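Local coordinates for protein cellulase (Uncultured bacterium, PDB 6XSO) that probably hydrolyses internal beta-1,4 linkages of cellulose, and also of xylan, as a broad-specificity endoglucanase of glycoside hydrolase family 5, at residues Met29-Asn34 with Ala74-Ile79; Gly36-Ala41 with Trp58-Thr63. One frame throughout, in Å; residues are numbered along the deposited sequence.

Contact 1 (Met29-Asn34 with Ala74-Ile79)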
loop_
_atom_site.group_PDB
_atom_site.type_symbol
_atom_site.label_atom_id
_atom_site.label_comp_id
_atom_site.label_asym_id
_atom_site.label_seq_id
_atom_site.Cartn_x
_atom_site.Cartn_y
_atom_site.Cartn_z
ATOM N N MET A 29 14.015 -2.164 -1.531
ATOM C CA MET A 29 13.171 -2.085 -0.348
ATOM C C MET A 29 13.387 -3.254 0.612
ATOM O O MET A 29 13.120 -3.119 1.815
ATOM C CB MET A 29 11.705 -2.091 -0.751
ATOM C CG MET A 29 11.213 -0.792 -1.342
ATOM S SD MET A 29 9.593 -0.942 -2.119
ATOM C CE MET A 29 9.395 0.718 -2.782
ATOM N N GLY A 30 13.896 -4.384 0.137
ATOM C CA GLY A 30 14.068 -5.513 1.039
ATOM C C GLY A 30 12.722 -6.050 1.495
ATOM O O GLY A 30 11.810 -6.276 0.689
ATOM N N VAL A 31 12.600 -6.259 2.807
ATOM C CA VAL A 31 11.331 -6.620 3.423
ATOM C C VAL A 31 10.775 -5.401 4.143
ATOM O O VAL A 31 11.507 -4.699 4.846
ATOM C CB VAL A 31 11.401 -7.820 4.387
ATOM C CG1 VAL A 31 11.474 -9.101 3.591
ATOM C CG2 VAL A 31 12.545 -7.680 5.378
ATOM N N GLY A 32 9.467 -5.183 3.977
ATOM C CA GLY A 32 8.792 -4.021 4.513
ATOM C C GLY A 32 7.728 -4.375 5.541
ATOM O O GLY A 32 7.377 -5.539 5.748
ATOM N N TRP A 33 7.184 -3.324 6.161
ATOM C CA TRP A 33 6.162 -3.440 7.184
ATOM C C TRP A 33 5.202 -2.275 7.031
ATOM O O TRP A 33 5.603 -1.188 6.602
ATOM C CB TRP A 33 6.791 -3.341 8.558
ATOM C CG TRP A 33 5.836 -3.503 9.713
ATOM C CD1 TRP A 33 5.068 -4.599 10.014
ATOM C CD2 TRP A 33 5.571 -2.537 10.733
ATOM N NE1 TRP A 33 4.356 -4.374 11.169
ATOM C CE2 TRP A 33 4.647 -3.113 11.625
ATOM C CE3 TRP A 33 6.045 -1.246 10.992
ATOM C CZ2 TRP A 33 4.188 -2.440 12.755
ATOM C CZ3 TRP A 33 5.576 -0.580 12.108
ATOM C CH2 TRP A 33 4.664 -1.174 12.972
ATOM N N ASN A 34 3.935 -2.513 7.401
ATOM C CA ASN A 34 2.888 -1.496 7.397
ATOM C C ASN A 34 2.650 -0.946 8.799
ATOM O O ASN A 34 2.330 -1.704 9.723
ATOM C CB ASN A 34 1.539 -2.066 6.943
ATOM C CG ASN A 34 1.423 -2.179 5.481
ATOM O OD1 ASN A 34 0.987 -1.258 4.804
ATOM N ND2 ASN A 34 1.787 -3.343 4.960
ATOM N N ALA A 74 16.215 -4.641 12.986
ATOM C CA ALA A 74 15.738 -6.010 12.813
ATOM C C ALA A 74 15.821 -6.476 11.373
ATOM O O ALA A 74 15.536 -7.644 11.102
ATOM C CB ALA A 74 14.311 -6.185 13.343
ATOM N N GLY A 75 16.219 -5.607 10.448
ATOM C CA GLY A 75 16.415 -6.002 9.067
ATOM C C GLY A 75 15.393 -5.501 8.067
ATOM O O GLY A 75 15.472 -5.883 6.894
ATOM N N PHE A 76 14.433 -4.681 8.478
ATOM C CA PHE A 76 13.451 -4.154 7.554
ATOM C C PHE A 76 14.036 -2.980 6.785
ATOM O O PHE A 76 14.878 -2.221 7.289
ATOM C CB PHE A 76 12.167 -3.792 8.313
ATOM C CG PHE A 76 11.407 -5.010 8.764
ATOM C CD1 PHE A 76 10.399 -5.543 7.975
ATOM C CD2 PHE A 76 11.768 -5.677 9.910
ATOM C CE1 PHE A 76 9.730 -6.687 8.348
ATOM C CE2 PHE A 76 11.113 -6.828 10.288
ATOM C CZ PHE A 76 10.089 -7.331 9.513
ATOM N N GLY A 77 13.585 -2.855 5.536
ATOM C CA GLY A 77 14.156 -1.890 4.618
ATOM C C GLY A 77 13.192 -0.834 4.126
ATOM O O GLY A 77 13.595 0.068 3.384
ATOM N N ALA A 78 11.935 -0.919 4.549
ATOM C CA ALA A 78 10.891 -0.070 3.990
ATOM C C ALA A 78 9.678 -0.119 4.899
ATOM O O ALA A 78 9.397 -1.151 5.514
ATOM C CB ALA A 78 10.513 -0.549 2.576
ATOM N N ILE A 79 8.969 1.010 4.971
ATOM C CA ILE A 79 7.752 1.138 5.758
ATOM C C ILE A 79 6.670 1.719 4.850
ATOM O O ILE A 79 6.889 2.754 4.210
ATOM C CB ILE A 79 7.959 2.046 6.984
ATOM C CG1 ILE A 79 9.157 1.626 7.853
ATOM C CG2 ILE A 79 6.673 2.099 7.827
ATOM C CD1 ILE A 79 9.010 0.297 8.584
HETATM O O HOH W 1 15.018 -5.422 4.237
#

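Contact 2 (Gly36-Ala41 with Trp58-Thr63)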
loop_
_atom_site.group_PDB
_atom_site.type_symbol
_atom_site.label_atom_id
_atom_site.label_comp_id
_atom_site.label_asym_id
_atom_site.label_seq_id
_atom_site.Cartn_x
_atom_site.Cartn_y
_atom_site.Cartn_z
ATOM N N GLY A 36 0.064 0.041 10.205
ATOM C CA GLY A 36 -1.368 -0.012 9.985
ATOM C C GLY A 36 -2.203 0.465 11.174
ATOM O O GLY A 36 -1.772 0.502 12.330
ATOM N N ASN A 37 -3.451 0.837 10.851
ATOM C CA ASN A 37 -4.456 1.251 11.829
ATOM C C ASN A 37 -4.012 2.493 12.607
ATOM O O ASN A 37 -4.375 2.687 13.773
ATOM C CB ASN A 37 -4.838 0.111 12.783
ATOM C CG ASN A 37 -5.758 -0.931 12.155
ATOM O OD1 ASN A 37 -6.073 -0.920 10.954
ATOM N ND2 ASN A 37 -6.199 -1.855 12.994
ATOM N N THR A 38 -3.254 3.361 11.951
ATOM C CA THR A 38 -2.582 4.504 12.577
ATOM C C THR A 38 -3.019 5.762 11.860
ATOM O O THR A 38 -4.129 6.267 12.106
ATOM C CB THR A 38 -1.070 4.219 12.629
ATOM O OG1 THR A 38 -0.847 2.965 13.307
ATOM C CG2 THR A 38 -0.363 5.298 13.426
ATOM N N LEU A 39 -2.235 6.286 10.910
ATOM C CA LEU A 39 -2.710 7.473 10.190
ATOM C C LEU A 39 -3.856 7.150 9.237
ATOM O O LEU A 39 -4.520 8.073 8.744
ATOM C CB LEU A 39 -1.561 8.127 9.428
ATOM C CG LEU A 39 -0.311 8.454 10.256
ATOM C CD1 LEU A 39 0.736 9.210 9.443
ATOM C CD2 LEU A 39 -0.671 9.239 11.514
ATOM N N ASP A 40 -4.096 5.860 8.979
ATOM C CA ASP A 40 -5.257 5.393 8.223
ATOM C C ASP A 40 -6.509 5.222 9.076
ATOM O O ASP A 40 -7.600 5.048 8.518
ATOM C CB ASP A 40 -4.929 4.064 7.519
ATOM C CG ASP A 40 -4.177 3.042 8.428
ATOM O OD1 ASP A 40 -3.273 3.430 9.200
ATOM O OD2 ASP A 40 -4.494 1.826 8.332
ATOM N N ALA A 41 -6.396 5.275 10.397
ATOM C CA ALA A 41 -7.570 5.105 11.237
ATOM C C ALA A 41 -8.582 6.214 10.972
ATOM O O ALA A 41 -8.228 7.355 10.667
ATOM C CB ALA A 41 -7.178 5.133 12.714
ATOM N N TRP A 58 -7.979 3.974 16.572
ATOM C CA TRP A 58 -8.081 2.519 16.500
ATOM C C TRP A 58 -7.112 1.817 17.457
ATOM O O TRP A 58 -6.754 0.651 17.242
ATOM C CB TRP A 58 -7.911 2.025 15.064
ATOM C CG TRP A 58 -9.108 2.313 14.174
ATOM C CD1 TRP A 58 -10.314 2.838 14.551
ATOM C CD2 TRP A 58 -9.205 2.064 12.770
ATOM N NE1 TRP A 58 -11.150 2.952 13.458
ATOM C CE2 TRP A 58 -10.489 2.482 12.353
ATOM C CE3 TRP A 58 -8.323 1.538 11.820
ATOM C CZ2 TRP A 58 -10.908 2.386 11.030
ATOM C CZ3 TRP A 58 -8.743 1.444 10.508
ATOM C CH2 TRP A 58 -10.013 1.861 10.125
ATOM N N GLY A 59 -6.714 2.493 18.527
ATOM C CA GLY A 59 -5.953 1.862 19.589
ATOM C C GLY A 59 -4.461 1.765 19.377
ATOM O O GLY A 59 -3.795 1.077 20.152
ATOM N N GLN A 60 -3.925 2.393 18.361
ATOM C CA GLN A 60 -2.477 2.494 18.270
ATOM C C GLN A 60 -2.011 3.780 18.945
ATOM O O GLN A 60 -2.744 4.772 18.987
ATOM C CB GLN A 60 -2.042 2.500 16.814
ATOM C CG GLN A 60 -2.394 1.234 16.047
ATOM C CD GLN A 60 -1.774 -0.026 16.627
ATOM O OE1 GLN A 60 -0.666 -0.004 17.157
ATOM N NE2 GLN A 60 -2.500 -1.132 16.533
ATOM N N PRO A 61 -0.811 3.786 19.511
ATOM C CA PRO A 61 -0.297 4.990 20.170
ATOM C C PRO A 61 0.207 6.008 19.155
ATOM O O PRO A 61 0.403 5.713 17.975
ATOM C CB PRO A 61 0.875 4.446 20.992
ATOM C CG PRO A 61 1.393 3.292 20.124
ATOM C CD PRO A 61 0.165 2.676 19.506
ATOM N N VAL A 62 0.424 7.230 19.646
ATOM C CA VAL A 62 1.121 8.236 18.851
ATOM C C VAL A 62 2.497 7.706 18.475
ATOM O O VAL A 62 3.272 7.279 19.338
ATOM C CB VAL A 62 1.206 9.560 19.623
ATOM C CG1 VAL A 62 2.113 10.550 18.904
ATOM C CG2 VAL A 62 -0.193 10.164 19.798
ATOM N N THR A 63 2.802 7.729 17.180
ATOM C CA THR A 63 4.006 7.079 16.676
ATOM C C THR A 63 5.239 7.887 17.079
ATOM O O THR A 63 5.211 9.120 17.110
ATOM C CB THR A 63 3.927 7.002 15.159
ATOM O OG1 THR A 63 2.706 6.355 14.735
ATOM C CG2 THR A 63 5.084 6.198 14.556
HETATM O O HOH W 2 -5.110 4.067 16.088
HETATM O O HOH W 3 -5.438 -1.340 15.867
#

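Contact 1 (Met29-Asn34 with Ala74-Ile79)
Trp33 and Ile79 lie side by side on neighbouring parallel strands, 31-34 and 78-81, the first two of the closed eight-stranded (beta/alpha)8 barrel, or TIM barrel. Both side chains leave the same face of the sheet and point the same way, so that Ile79 CD1 meets the indole at its edge, 4.1 Å from Trp33 CE3. With CG anti to the backbone N (chi1 -178°), the indole lies beside Ile79 and packs on Leu67 and Met71 of helix 66-73, and its NE1 bonds to Met350 O. A large aromatic and a branched aliphatic suit this layer between barrel and helix.

Phe76 slants across Val31, CD1 lying 4.0 Å from Val31 CG2, while Ile372 of helix 366-377 packs on both. On the face opposite Trp33 and Ile79, the short side chain of Ala78 meets Met29, CB to CB 3.9 Å. Glycine suits position 77, where a CB would clash with Met29 O, and Gly75, whose positive phi ends helix 66-73 in a Schellman motif. The two segments are joined by Trp33 N to Ala78 O, a bent bond of 3.2 Å, and by the much straighter Gly77 N to Val31 O, 2.9 Å with 172° at the hydrogen.

Contact 2 (Gly36-Ala41 with Trp58-Thr63)
Two loops that follow the first barrel strand, on either side of helix 51-55, meet here, and a type I beta turn from Thr38 to Ala41 supplies much of the surface. Ala41 lies over one face of the Trp58 indole: its CA makes a CH-pi contact 3.8 Å from the centroid of the six-membered ring, and CB sits 3.7 Å from Trp58 CD2. So small a residue lets the backbone come down close on the ring. Asn37 approaches the indole edge instead, OD1 3.4 Å from Trp58 CE3, with the amide turned 78° to the ring plane.

Asp40 suits the turn because its carboxylate reaches back to two backbone amides, OD2 taking Asn37 N and OD1 taking Thr38 N at 2.8 Å. Gln60, bent at chi2 (-60°), lays CG against Asn37 O at 3.3 Å, while its amide bonds to Gly355 N and Asp354 OD1. Replacing Trp58 with an alanine would probably leave Ala41 without its aromatic cover and Asn37 OD1 without the ring edge beside it.

No direct hydrogen bond links 36-41 with 58-63; two waters bridge them. One donates to Asn37 O and accepts from Trp58 N and Gln60 N; the other joins Asn37 ND2, Trp58 O and Gln60 NE2. The polar seam therefore depends on bound water, whereas the direct contacts are van der Waals ones, of the indole with Ala41 and of carbon atoms with neighbouring oxygens.

How the contacts relate
From the N terminus, the chain leaves helix 22-28, forms strand 31-34 and at once enters the loop 36-41. It then passes through helix 51-55, returns in 58-63 to meet that loop at contact 2, and runs down helix 66-73 into strand 78-81, where contact 1 closes the larger excursion. Contact 2 is thus nested inside the loop closed by contact 1, and their centres lie about 18 Å apart. Contact 1 ties together the first two strands of the barrel wall; contact 2 folds the long connection between them back on itself. Arg358 links their surroundings, touching Trp33 in contact 1 and bonding to Gly36 and Thr38 in contact 2.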